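Local coordinates for Lmo2184 protein (Listeria monocytogenes serovar 1/2a, PDB 5JOQ) that probably binds heme at the cell surface as the lipoprotein receptor of an ABC-type iron transporter, at residues K36-T41 / E84-L89; A43-M48 / K63-R68; K148-D153 / A272-P277; I223-A228 / K281-M286; M238-F243 / V260-E265. One frame throughout, in Å; residues are numbered along the deposited sequence.

Contact 1 (K36-T41 / E84-L89); sequences KIVATT and EIIRML
K36, V38, I86 and L89 form the small interface between the first strand of the N-terminal lobe, an α/β domain of the periplasmic-binding-protein fold, and the helix that lies against its parallel sheet. K36 stands just before strand 37-39 and reaches out to L89: its chain bends at its last two torsions, which brings the methylene CE to 3.5 Å from the carbonyl O of L89. The approach is made by carbon and not by the ammonium group, while the backbone of K36 is paired with D92 and M93 in the loop and strand beside it. Strand alternation then turns I37 to the other side of the sheet, towards F137, and V38 to the helix. V38 carries most of the strand's share of the contact. Its CG2 branch, anti to the carbonyl carbon, meets both I86 and L89, with CG2 of I86 4.2 Å away. T75 of strand 73-77 touches V38, I86 and L89 alike and so closes the apolar cluster. The side chains of V38 and L89 cross at about a right angle, and V38 CG2 meets the methyl CD1 of L89 at 3.9 Å.

Contact 2 (A43-M48 / K63-R68); sequences AITEIM and KKLPKR
T45 and E46, neighbours on helix 42-50, receive the ring of P66 from the loop that follows strand 57-58. The conformation of T45 divides its two branches between different tasks. With chi1 at -60°, OG1 lies beside its own backbone N and bonds to the carbonyl O of T41 one turn back, whereas the methyl CG2 is anti to the backbone N and faces the loop. That methyl touches CD of P66 at 3.9 Å, the two side chains meeting at a slant, and lies 4.3 Å from CD2 of L65. The end of the L65 side chain comes nearer to the helix than its base does. The proline ring also rests on the helix backbone, its CG 4.1 Å from CA of E46. E46 itself runs past the ring, CG to CG 4.4 Å from P66, with chi2 nearly straight at 172°, and carries its carboxylate on to a water. This water donates to OE2 of E46 at 2.8 Å and to the carbonyl O of K64 at 2.7 Å, a polar bridge beside the apolar patch. Farther along, R68 pairs with D52 in a salt bridge. Such packing of a connecting loop on the helix that directly follows the first strand belongs to the N-terminal α/β lobe of the periplasmic-binding-protein fold.

Contact 3 (K148-D153 / A272-P277); sequences KDLTSD and ASLNAP
The carboxylate of D153 and the pyrrolidine ring of P277 meet rim to rim: the ring, in the first turn of helix 276-288, offers its CB-CG-CD side to helix 140-161. OD2 of D153 lies close to the mean ring plane beside CB and CG, 3.5 Å from CB, and CB of P277 is in turn tilted from the carboxylate plane without lying over its face. CB of D153 packs alongside. L150, one turn earlier, sets CD2 somewhat out of the ring plane near CG and CD, 3.7 Å from CG of P277. Its other methyl, CD1, meets CD2 of L274 at 4.1 Å, the two leucines crossing at about a right angle. L150 thus touches the turn with one methyl and the following helix with the other. The turn is a type I beta turn from S273 to A276, closed by A276 N to S273 O; OG of S273 also accepts from N275 N at 3.2 Å, a capping bond. L274 packs in addition on I47 and K50 of helix 42-50, and L150 on I130 of helix 123-136. Helix 140-161 spans the two lobes, as the long interdomain helix does in this class of binding protein. Two of the three residue pairs are apolar and the carboxylate of D153 meets only ring carbons here, so van der Waals packing probably supplies most of the cohesion, with D153 at the margin.

Contact 4 (I223-A228 / K281-M286); sequences IILRAA and KEMEKM
Strand 223-227 and helix 281-286 run roughly antiparallel, their axes 11.5 Å apart at closest approach with 144° between their N-to-C directions. I223 and L225, two residues apart, point from the same face of the strand to the helix. L225 takes the larger part. Its CD1 methyl lies 3.5 Å from SD of M283, and CE of that methionine touches the same methyl at 3.7 Å. M283 achieves this by folding: CG is anti to the backbone N (chi1 -176°), then chi2 and chi3 both bend, which brings sulfur and methyl against CD1 of L225. The other branch of L225, CD2, faces SD of M286 at a looser 4.3 Å. This is the α/β packing of the C-terminal lobe of the binding protein, with the last helix of the chain laid over one face of its mixed sheet; Y261 of the adjacent strand extends the same surface, touching I223, L225 and M286, while V192 of helix 187-194 covers L225 and M283. On the outer side of the helix, K285 forms a salt bridge with E282 and another with E84 of a neighbouring subunit. I223 meets the helix through its methyl CD1, 4.0 Å from the carbonyl O of M286.

Contact 5 (M238-F243 / V260-E265); sequences MFDEEF and VYDLDE
D240 and F243 on helix 233-245 face D262 and V260 on strand 260-262, one acidic pair and one apolar pair. CB of D240 lies 4.0 Å from OD2 of D262, and OD1 of D240 is 4.3 Å from the same oxygen, a spacing at which two carboxylates would probably repel without a nearby cation. F243 approaches V260 obliquely, its CE2 4.5 Å from the methyl CG1. D240 has CG anti to its N (chi1 172°), which sets OD1 beside R226, with CB nearest to D262. Around this first shell, R226 of the neighbouring strand 223-227 joins the two acids. Its NH2 forms a salt bridge with OD1 of D240 and its NE another with OD1 of D262, which probably offsets their mutual repulsion; it also makes a cation-pi contact with the F243 ring. K237 pairs with the other oxygen of D240, OD2. On the apolar side W249 stacks with F243, and V255 touches both F243 and V260. Beyond these, the helix packs on a neighbouring subunit, where M238 touches M173 of that chain. The arrangement is a helix laid on the sheet of the C-terminal α/β lobe, with an arginine-carboxylate cluster between them.

How the contacts relate
From the N terminus, contact 1 closes a loop from the first strand to helix 83-88, and contact 2 nests inside it; A39 against T45 joins the two, and both lie in the N-terminal lobe. Contact 3 follows in series and closes a much longer loop, from helix 140-161 to the start of the last helix; A43 on S273 and I47 on L274 link it to contact 2. Contact 4 crosses contact 3, their segments alternating; both use helix 276-288, which contact 4 ties to the C-terminal sheet. Contact 5 nests within the loops of contacts 3 and 4. R226, on the strand of contact 4, reaches D240 and D262 of contact 5, whose strand 260-262 neighbours 223-227.

Contact 1 (K36-T41 / E84-L89)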
# COMPACT_ATOMS: atom_id res chain seq x y z
N LYS A 36 6.01 34.37 5.80
CA LYS A 36 6.65 33.06 5.78
C LYS A 36 5.57 32.00 5.95
O LYS A 36 4.97 31.88 7.02
CB LYS A 36 7.71 32.97 6.88
CG LYS A 36 8.76 34.07 6.79
CD LYS A 36 10.08 33.64 7.43
CE LYS A 36 9.93 33.35 8.90
NZ LYS A 36 9.66 34.57 9.73
N ILE A 37 5.32 31.22 4.89
CA ILE A 37 4.18 30.30 4.85
C ILE A 37 4.69 28.87 4.71
O ILE A 37 5.57 28.60 3.88
CB ILE A 37 3.24 30.65 3.67
CG1 ILE A 37 2.81 32.11 3.73
CG2 ILE A 37 2.04 29.70 3.69
CD1 ILE A 37 2.06 32.62 2.45
N VAL A 38 4.13 27.95 5.49
CA VAL A 38 4.37 26.52 5.32
C VAL A 38 3.11 25.87 4.75
O VAL A 38 2.03 25.99 5.33
CB VAL A 38 4.78 25.85 6.64
CG1 VAL A 38 4.81 24.31 6.47
CG2 VAL A 38 6.14 26.35 7.05
N ALA A 39 3.23 25.21 3.60
CA ALA A 39 2.13 24.42 3.05
C ALA A 39 2.35 22.95 3.40
O ALA A 39 3.40 22.40 3.08
CB ALA A 39 2.04 24.58 1.53
N THR A 40 1.36 22.31 4.05
CA THR A 40 1.56 20.93 4.49
C THR A 40 0.92 19.88 3.58
O THR A 40 0.98 18.69 3.91
CB THR A 40 1.05 20.70 5.91
OG1 THR A 40 -0.37 20.85 5.91
CG2 THR A 40 1.66 21.71 6.89
N THR A 41 0.31 20.26 2.45
CA THR A 41 -0.19 19.25 1.53
C THR A 41 0.14 19.63 0.09
O THR A 41 0.37 20.81 -0.23
CB THR A 41 -1.71 19.05 1.64
OG1 THR A 41 -2.37 20.11 0.92
CG2 THR A 41 -2.16 19.08 3.11
N GLU A 84 8.93 19.98 14.80
CA GLU A 84 10.23 20.55 15.13
C GLU A 84 10.85 21.25 13.93
O GLU A 84 11.38 22.36 14.06
CB GLU A 84 11.14 19.47 15.70
CG GLU A 84 10.59 18.89 16.99
CD GLU A 84 11.57 17.97 17.69
OE1 GLU A 84 12.77 17.99 17.33
OE2 GLU A 84 11.13 17.23 18.61
N ILE A 85 10.75 20.65 12.74
CA ILE A 85 11.20 21.35 11.53
C ILE A 85 10.42 22.64 11.35
O ILE A 85 10.99 23.72 11.13
CB ILE A 85 11.08 20.43 10.30
CG1 ILE A 85 12.03 19.24 10.40
CG2 ILE A 85 11.39 21.21 9.03
CD1 ILE A 85 11.92 18.27 9.22
N ILE A 86 9.08 22.56 11.44
CA ILE A 86 8.27 23.75 11.16
C ILE A 86 8.59 24.87 12.15
O ILE A 86 8.71 26.03 11.75
CB ILE A 86 6.78 23.39 11.16
CG1 ILE A 86 6.51 22.36 10.06
CG2 ILE A 86 5.93 24.63 10.90
CD1 ILE A 86 5.05 21.92 9.97
N ARG A 87 8.77 24.53 13.43
CA ARG A 87 9.12 25.56 14.41
C ARG A 87 10.39 26.30 14.00
O ARG A 87 10.44 27.54 14.04
CB ARG A 87 9.31 24.93 15.79
CG ARG A 87 8.09 24.28 16.39
CD ARG A 87 8.31 24.01 17.88
NE ARG A 87 8.54 25.25 18.62
CZ ARG A 87 8.42 25.37 19.93
NH1 ARG A 87 8.08 24.33 20.68
NH2 ARG A 87 8.65 26.55 20.51
N MET A 88 11.37 25.55 13.56
CA MET A 88 12.65 26.11 13.18
C MET A 88 12.49 27.15 12.07
O MET A 88 13.26 28.09 12.00
CB MET A 88 13.58 24.99 12.73
CG MET A 88 14.89 25.43 12.12
SD MET A 88 14.79 25.69 10.34
CE MET A 88 14.07 24.12 9.85
N LEU A 89 11.51 26.94 11.21
CA LEU A 89 11.29 27.82 10.07
C LEU A 89 10.63 29.13 10.47
O LEU A 89 10.51 30.01 9.62
CB LEU A 89 10.42 27.14 9.00
CG LEU A 89 10.98 25.90 8.27
CD1 LEU A 89 9.87 25.19 7.42
CD2 LEU A 89 12.19 26.24 7.39

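Contact 2 (A43-M48 / K63-R68)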
# COMPACT_ATOMS: atom_id res chain seq x y z
N ALA A 43 -1.93 19.54 -2.51
CA ALA A 43 -3.00 20.41 -3.04
C ALA A 43 -2.79 21.87 -2.66
O ALA A 43 -2.99 22.77 -3.50
CB ALA A 43 -4.36 19.93 -2.55
N ILE A 44 -2.44 22.15 -1.40
CA ILE A 44 -2.26 23.55 -1.00
C ILE A 44 -1.04 24.14 -1.70
O ILE A 44 -1.06 25.30 -2.13
CB ILE A 44 -2.14 23.67 0.53
CG1 ILE A 44 -3.50 23.36 1.19
CG2 ILE A 44 -1.64 25.08 0.96
CD1 ILE A 44 -3.35 23.00 2.68
N THR A 45 0.03 23.34 -1.85
CA THR A 45 1.24 23.82 -2.50
C THR A 45 0.95 24.25 -3.93
O THR A 45 1.49 25.26 -4.41
CB THR A 45 2.33 22.73 -2.49
OG1 THR A 45 2.65 22.35 -1.14
CG2 THR A 45 3.60 23.27 -3.12
N GLU A 46 0.12 23.49 -4.63
CA GLU A 46 -0.29 23.85 -6.00
C GLU A 46 -1.08 25.16 -6.02
O GLU A 46 -0.93 25.98 -6.94
CB GLU A 46 -1.10 22.71 -6.61
CG GLU A 46 -0.26 21.41 -6.77
CD GLU A 46 -1.10 20.20 -7.20
OE1 GLU A 46 -2.35 20.20 -6.98
OE2 GLU A 46 -0.50 19.26 -7.74
N ILE A 47 -1.95 25.36 -5.03
CA ILE A 47 -2.68 26.63 -4.96
C ILE A 47 -1.71 27.78 -4.72
O ILE A 47 -1.83 28.84 -5.34
CB ILE A 47 -3.78 26.55 -3.88
CG1 ILE A 47 -4.96 25.70 -4.42
CG2 ILE A 47 -4.26 27.97 -3.50
CD1 ILE A 47 -5.92 25.22 -3.33
N MET A 48 -0.74 27.60 -3.82
CA MET A 48 0.23 28.66 -3.56
C MET A 48 1.00 29.04 -4.82
O MET A 48 1.31 30.22 -5.06
CB MET A 48 1.19 28.20 -2.46
CG MET A 48 0.55 27.96 -1.10
SD MET A 48 0.15 29.53 -0.33
CE MET A 48 -1.55 29.44 -0.48
N LYS A 63 5.01 12.83 -4.64
CA LYS A 63 4.35 13.45 -5.77
C LYS A 63 5.14 14.66 -6.24
O LYS A 63 5.79 15.34 -5.45
CB LYS A 63 2.92 13.86 -5.42
CG LYS A 63 2.03 12.69 -5.00
CD LYS A 63 0.60 13.13 -4.79
CE LYS A 63 -0.27 11.96 -4.29
NZ LYS A 63 -0.54 10.91 -5.32
N LYS A 64 5.09 14.91 -7.55
CA LYS A 64 5.73 16.07 -8.14
C LYS A 64 5.08 17.36 -7.61
O LYS A 64 3.85 17.47 -7.53
CB LYS A 64 5.63 15.99 -9.67
CG LYS A 64 5.92 17.27 -10.43
CD LYS A 64 7.38 17.70 -10.28
CE LYS A 64 7.59 19.10 -10.88
NZ LYS A 64 8.97 19.61 -10.60
N LEU A 65 5.92 18.32 -7.22
CA LEU A 65 5.47 19.61 -6.75
C LEU A 65 5.84 20.70 -7.75
O LEU A 65 6.74 20.50 -8.58
CB LEU A 65 6.08 19.94 -5.38
CG LEU A 65 5.65 19.03 -4.22
CD1 LEU A 65 6.29 19.48 -2.96
CD2 LEU A 65 4.14 19.09 -4.07
N PRO A 66 5.19 21.85 -7.72
CA PRO A 66 5.59 22.93 -8.63
C PRO A 66 7.08 23.21 -8.53
O PRO A 66 7.66 23.22 -7.43
CB PRO A 66 4.74 24.12 -8.18
CG PRO A 66 3.50 23.48 -7.54
CD PRO A 66 4.06 22.23 -6.85
N LYS A 67 7.70 23.46 -9.69
CA LYS A 67 9.15 23.60 -9.77
C LYS A 67 9.68 24.78 -8.95
O LYS A 67 10.82 24.74 -8.48
CB LYS A 67 9.58 23.76 -11.23
CG LYS A 67 9.31 22.51 -12.06
CD LYS A 67 9.50 22.76 -13.55
CE LYS A 67 9.10 21.53 -14.37
NZ LYS A 67 9.91 20.34 -13.98
N ARG A 68 8.89 25.83 -8.77
CA ARG A 68 9.43 26.97 -8.05
C ARG A 68 9.82 26.61 -6.61
O ARG A 68 10.61 27.33 -6.00
CB ARG A 68 8.44 28.14 -8.05
CG ARG A 68 7.16 27.87 -7.31
CD ARG A 68 6.30 29.16 -7.20
NE ARG A 68 6.97 30.21 -6.42
CZ ARG A 68 6.65 31.51 -6.47
NH1 ARG A 68 5.67 31.92 -7.28
NH2 ARG A 68 7.31 32.39 -5.72
O HOH W 1 2.26 19.53 -8.05

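Contact 3 (K148-D153 / A272-P277)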
# COMPACT_ATOMS: atom_id res chain seq x y z
N LYS A 148 -12.00 32.05 -11.45
CA LYS A 148 -12.69 32.21 -12.73
C LYS A 148 -12.49 30.98 -13.61
O LYS A 148 -13.43 30.48 -14.23
CB LYS A 148 -12.16 33.45 -13.44
CG LYS A 148 -12.88 33.80 -14.70
CD LYS A 148 -12.24 35.03 -15.34
CE LYS A 148 -12.80 35.26 -16.75
NZ LYS A 148 -12.10 36.42 -17.39
N ASP A 149 -11.25 30.51 -13.69
CA ASP A 149 -10.92 29.34 -14.51
C ASP A 149 -11.64 28.10 -14.01
O ASP A 149 -12.22 27.35 -14.79
CB ASP A 149 -9.40 29.11 -14.50
CG ASP A 149 -8.64 30.15 -15.32
OD1 ASP A 149 -9.27 30.88 -16.12
OD2 ASP A 149 -7.39 30.24 -15.16
N LEU A 150 -11.56 27.84 -12.70
CA LEU A 150 -12.27 26.71 -12.11
C LEU A 150 -13.76 26.78 -12.40
O LEU A 150 -14.36 25.79 -12.82
CB LEU A 150 -12.03 26.69 -10.59
CG LEU A 150 -10.61 26.34 -10.13
CD1 LEU A 150 -10.43 26.59 -8.60
CD2 LEU A 150 -10.26 24.91 -10.49
N THR A 151 -14.37 27.93 -12.12
CA THR A 151 -15.81 28.06 -12.32
C THR A 151 -16.19 27.84 -13.78
O THR A 151 -17.24 27.27 -14.06
CB THR A 151 -16.26 29.44 -11.85
OG1 THR A 151 -16.14 29.47 -10.42
CG2 THR A 151 -17.69 29.75 -12.32
N SER A 152 -15.37 28.33 -14.71
CA SER A 152 -15.66 28.08 -16.12
C SER A 152 -15.68 26.58 -16.42
O SER A 152 -16.56 26.09 -17.14
CB SER A 152 -14.64 28.81 -16.99
OG SER A 152 -14.79 28.44 -18.34
N ASP A 153 -14.73 25.83 -15.88
CA ASP A 153 -14.70 24.39 -16.10
C ASP A 153 -15.91 23.68 -15.47
O ASP A 153 -16.54 22.84 -16.08
CB ASP A 153 -13.40 23.77 -15.59
CG ASP A 153 -12.19 24.19 -16.40
OD1 ASP A 153 -12.38 24.60 -17.56
OD2 ASP A 153 -11.08 24.12 -15.89
N ALA A 272 -10.59 18.09 -1.86
CA ALA A 272 -10.53 18.81 -3.13
C ALA A 272 -9.12 19.27 -3.43
O ALA A 272 -8.32 19.51 -2.51
CB ALA A 272 -11.48 20.05 -3.08
N SER A 273 -8.86 19.51 -4.70
CA SER A 273 -7.63 20.06 -5.22
C SER A 273 -7.85 20.69 -6.60
O SER A 273 -8.94 20.66 -7.12
CB SER A 273 -6.53 19.00 -5.29
OG SER A 273 -6.74 18.13 -6.35
N LEU A 274 -6.79 21.24 -7.17
CA LEU A 274 -6.84 21.86 -8.48
C LEU A 274 -7.07 20.79 -9.58
O LEU A 274 -7.30 21.11 -10.70
CB LEU A 274 -5.64 22.75 -8.74
CG LEU A 274 -5.58 23.99 -7.85
CD1 LEU A 274 -4.41 24.88 -8.24
CD2 LEU A 274 -6.88 24.75 -7.91
N ASN A 275 -6.98 19.52 -9.19
CA ASN A 275 -7.27 18.39 -10.07
C ASN A 275 -8.77 18.30 -10.36
O ASN A 275 -9.19 17.56 -11.23
CB ASN A 275 -6.93 17.06 -9.39
CG ASN A 275 -5.46 16.80 -9.32
OD1 ASN A 275 -4.68 17.46 -9.96
ND2 ASN A 275 -5.09 15.81 -8.54
N ALA A 276 -9.57 19.08 -9.65
CA ALA A 276 -11.02 18.94 -9.75
C ALA A 276 -11.61 19.04 -11.14
O ALA A 276 -12.47 18.25 -11.45
CB ALA A 276 -11.71 19.89 -8.79
N PRO A 277 -11.12 20.02 -11.98
CA PRO A 277 -11.74 20.03 -13.32
C PRO A 277 -11.48 18.71 -14.05
O PRO A 277 -12.40 18.18 -14.64
CB PRO A 277 -11.07 21.21 -14.01
CG PRO A 277 -10.80 22.15 -12.91
CD PRO A 277 -10.21 21.24 -11.89

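Contact 4 (I223-A228 / K281-M286)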
# COMPACT_ATOMS: atom_id res chain seq x y z
N ILE A 223 -25.05 2.77 -10.57
CA ILE A 223 -23.59 2.77 -10.67
C ILE A 223 -22.99 2.69 -9.28
O ILE A 223 -23.48 3.34 -8.35
CB ILE A 223 -23.09 4.05 -11.37
CG1 ILE A 223 -23.58 4.11 -12.81
CG2 ILE A 223 -21.55 4.19 -11.28
CD1 ILE A 223 -23.44 5.55 -13.45
N ILE A 224 -21.89 1.93 -9.14
CA ILE A 224 -21.11 1.97 -7.90
C ILE A 224 -19.72 2.50 -8.22
O ILE A 224 -19.12 2.07 -9.21
CB ILE A 224 -21.02 0.59 -7.22
CG1 ILE A 224 -22.43 0.07 -6.87
CG2 ILE A 224 -20.09 0.67 -5.96
CD1 ILE A 224 -22.44 -1.41 -6.42
N LEU A 225 -19.27 3.49 -7.45
CA LEU A 225 -17.93 4.07 -7.53
C LEU A 225 -17.17 3.69 -6.27
O LEU A 225 -17.74 3.71 -5.17
CB LEU A 225 -17.96 5.60 -7.64
CG LEU A 225 -18.82 6.21 -8.76
CD1 LEU A 225 -18.69 7.75 -8.74
CD2 LEU A 225 -18.40 5.63 -10.15
N ARG A 226 -15.88 3.34 -6.42
CA ARG A 226 -15.05 2.97 -5.27
C ARG A 226 -13.77 3.79 -5.27
O ARG A 226 -13.20 4.07 -6.32
CB ARG A 226 -14.68 1.45 -5.30
CG ARG A 226 -15.90 0.49 -5.22
CD ARG A 226 -15.42 -1.01 -5.24
NE ARG A 226 -14.71 -1.32 -6.50
CZ ARG A 226 -14.86 -2.44 -7.19
NH1 ARG A 226 -15.71 -3.36 -6.74
NH2 ARG A 226 -14.22 -2.63 -8.33
N ALA A 227 -13.32 4.19 -4.08
CA ALA A 227 -12.07 4.92 -3.91
C ALA A 227 -11.26 4.25 -2.80
O ALA A 227 -11.76 4.08 -1.69
CB ALA A 227 -12.32 6.39 -3.55
N ALA A 228 -10.00 3.92 -3.10
CA ALA A 228 -9.07 3.44 -2.08
C ALA A 228 -7.89 4.41 -2.10
O ALA A 228 -6.87 4.13 -2.72
CB ALA A 228 -8.64 2.00 -2.34
N LYS A 281 -14.46 15.93 -15.18
CA LYS A 281 -14.65 15.46 -16.56
C LYS A 281 -14.59 13.94 -16.63
O LYS A 281 -15.30 13.32 -17.44
CB LYS A 281 -13.57 16.05 -17.45
CG LYS A 281 -13.68 17.55 -17.69
CD LYS A 281 -12.48 18.11 -18.50
CE LYS A 281 -12.35 19.64 -18.29
NZ LYS A 281 -10.93 20.16 -18.34
N GLU A 282 -13.69 13.33 -15.86
CA GLU A 282 -13.65 11.87 -15.80
C GLU A 282 -14.93 11.33 -15.16
O GLU A 282 -15.47 10.30 -15.60
CB GLU A 282 -12.38 11.44 -15.04
CG GLU A 282 -11.96 10.03 -15.25
CD GLU A 282 -11.79 9.70 -16.72
OE1 GLU A 282 -11.22 10.53 -17.50
OE2 GLU A 282 -12.29 8.63 -17.10
N MET A 283 -15.47 12.04 -14.16
CA MET A 283 -16.72 11.62 -13.54
C MET A 283 -17.85 11.62 -14.55
O MET A 283 -18.66 10.69 -14.60
CB MET A 283 -17.06 12.53 -12.35
CG MET A 283 -18.32 12.11 -11.60
SD MET A 283 -18.17 10.53 -10.76
CE MET A 283 -16.90 10.88 -9.50
N GLU A 284 -17.91 12.65 -15.39
CA GLU A 284 -18.95 12.73 -16.40
C GLU A 284 -18.87 11.55 -17.37
O GLU A 284 -19.90 11.00 -17.78
CB GLU A 284 -18.86 14.07 -17.14
CG GLU A 284 -19.98 14.28 -18.12
CD GLU A 284 -19.79 15.52 -19.01
OE1 GLU A 284 -18.91 16.38 -18.73
OE2 GLU A 284 -20.55 15.60 -20.00
N LYS A 285 -17.65 11.11 -17.71
CA LYS A 285 -17.49 9.96 -18.60
C LYS A 285 -18.04 8.69 -17.97
O LYS A 285 -18.73 7.91 -18.64
CB LYS A 285 -16.02 9.76 -18.97
CG LYS A 285 -15.47 10.80 -19.92
CD LYS A 285 -14.01 10.53 -20.28
CE LYS A 285 -13.38 11.76 -20.91
NZ LYS A 285 -11.89 11.75 -20.77
N MET A 286 -17.74 8.48 -16.69
CA MET A 286 -18.20 7.27 -16.01
C MET A 286 -19.71 7.25 -15.83
O MET A 286 -20.34 6.19 -15.94
CB MET A 286 -17.53 7.17 -14.64
CG MET A 286 -16.11 6.64 -14.71
SD MET A 286 -15.34 6.58 -13.08
CE MET A 286 -15.13 8.29 -12.71

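Contact 5 (M238-F243 / V260-E265)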
# COMPACT_ATOMS: atom_id res chain seq x y z
N MET A 238 -7.16 -6.38 -7.14
CA MET A 238 -7.38 -7.54 -6.32
C MET A 238 -8.70 -7.35 -5.56
O MET A 238 -9.50 -8.25 -5.44
CB MET A 238 -6.19 -7.68 -5.38
CG MET A 238 -6.18 -8.83 -4.41
SD MET A 238 -4.54 -9.10 -3.69
CE MET A 238 -4.23 -7.59 -2.82
N PHE A 239 -8.92 -6.14 -5.05
CA PHE A 239 -10.14 -5.85 -4.33
C PHE A 239 -11.33 -6.01 -5.27
O PHE A 239 -12.34 -6.51 -4.88
CB PHE A 239 -10.16 -4.42 -3.78
CG PHE A 239 -9.18 -4.14 -2.67
CD1 PHE A 239 -8.51 -5.15 -1.99
CD2 PHE A 239 -8.97 -2.84 -2.27
CE1 PHE A 239 -7.63 -4.83 -0.98
CE2 PHE A 239 -8.10 -2.53 -1.27
CZ PHE A 239 -7.44 -3.53 -0.61
N ASP A 240 -11.16 -5.58 -6.51
CA ASP A 240 -12.22 -5.68 -7.52
C ASP A 240 -12.65 -7.13 -7.69
O ASP A 240 -13.85 -7.43 -7.75
CB ASP A 240 -11.75 -5.09 -8.86
CG ASP A 240 -12.76 -5.35 -10.01
OD1 ASP A 240 -13.90 -4.86 -9.92
OD2 ASP A 240 -12.41 -6.10 -10.95
N GLU A 241 -11.67 -8.04 -7.80
CA GLU A 241 -12.03 -9.46 -7.89
C GLU A 241 -12.77 -9.93 -6.64
O GLU A 241 -13.66 -10.77 -6.72
CB GLU A 241 -10.79 -10.34 -8.08
CG GLU A 241 -9.98 -10.04 -9.31
CD GLU A 241 -10.66 -10.41 -10.62
OE1 GLU A 241 -11.64 -11.20 -10.67
OE2 GLU A 241 -10.16 -9.91 -11.63
N GLU A 242 -12.39 -9.43 -5.46
CA GLU A 242 -13.05 -9.89 -4.25
C GLU A 242 -14.50 -9.42 -4.19
O GLU A 242 -15.41 -10.19 -3.84
CB GLU A 242 -12.27 -9.40 -3.02
CG GLU A 242 -12.72 -10.13 -1.71
CD GLU A 242 -14.09 -9.67 -1.14
OE1 GLU A 242 -14.46 -8.48 -1.27
OE2 GLU A 242 -14.79 -10.52 -0.53
N PHE A 243 -14.74 -8.17 -4.59
CA PHE A 243 -16.09 -7.59 -4.58
C PHE A 243 -17.08 -8.45 -5.34
O PHE A 243 -18.20 -8.72 -4.85
CB PHE A 243 -16.00 -6.17 -5.17
CG PHE A 243 -17.12 -5.21 -4.78
CD1 PHE A 243 -16.99 -4.38 -3.65
CD2 PHE A 243 -18.22 -5.03 -5.61
CE1 PHE A 243 -18.00 -3.42 -3.32
CE2 PHE A 243 -19.22 -4.07 -5.31
CZ PHE A 243 -19.11 -3.28 -4.17
N VAL A 260 -19.51 -0.94 -12.08
CA VAL A 260 -18.73 -0.65 -10.88
C VAL A 260 -17.39 -0.12 -11.35
O VAL A 260 -16.72 -0.76 -12.17
CB VAL A 260 -18.54 -1.91 -10.01
CG1 VAL A 260 -17.80 -1.52 -8.70
CG2 VAL A 260 -19.89 -2.59 -9.73
N TYR A 261 -17.00 1.07 -10.86
CA TYR A 261 -15.77 1.71 -11.30
C TYR A 261 -14.87 1.96 -10.10
O TYR A 261 -15.34 2.40 -9.05
CB TYR A 261 -16.07 3.07 -11.98
CG TYR A 261 -16.95 2.92 -13.17
CD1 TYR A 261 -18.33 2.97 -13.05
CD2 TYR A 261 -16.41 2.71 -14.44
CE1 TYR A 261 -19.18 2.82 -14.16
CE2 TYR A 261 -17.26 2.56 -15.59
CZ TYR A 261 -18.64 2.59 -15.42
OH TYR A 261 -19.48 2.43 -16.51
N ASP A 262 -13.58 1.76 -10.29
CA ASP A 262 -12.58 2.19 -9.32
C ASP A 262 -12.09 3.57 -9.72
O ASP A 262 -11.63 3.77 -10.86
CB ASP A 262 -11.43 1.20 -9.28
CG ASP A 262 -11.85 -0.09 -8.66
OD1 ASP A 262 -12.30 -0.02 -7.50
OD2 ASP A 262 -11.80 -1.14 -9.34
N LEU A 263 -12.19 4.52 -8.82
CA LEU A 263 -11.80 5.89 -9.13
C LEU A 263 -10.28 5.98 -9.08
O LEU A 263 -9.67 5.59 -8.08
CB LEU A 263 -12.42 6.87 -8.14
CG LEU A 263 -13.95 6.94 -8.17
CD1 LEU A 263 -14.41 7.92 -7.08
CD2 LEU A 263 -14.48 7.42 -9.55
N ASP A 264 -9.68 6.49 -10.15
CA ASP A 264 -8.21 6.58 -10.18
C ASP A 264 -7.73 7.34 -8.95
O ASP A 264 -7.99 8.53 -8.82
CB ASP A 264 -7.73 7.28 -11.43
CG ASP A 264 -6.21 7.36 -11.51
OD1 ASP A 264 -5.51 6.93 -10.55
OD2 ASP A 264 -5.72 7.86 -12.54
N GLU A 265 -7.06 6.66 -8.05
CA GLU A 265 -6.64 7.23 -6.79
C GLU A 265 -5.76 8.45 -7.01
O GLU A 265 -5.74 9.38 -6.23
CB GLU A 265 -5.95 6.15 -5.95
CG GLU A 265 -5.25 6.63 -4.72
CD GLU A 265 -3.85 7.07 -5.00
OE1 GLU A 265 -3.24 6.54 -5.94
OE2 GLU A 265 -3.38 7.94 -4.28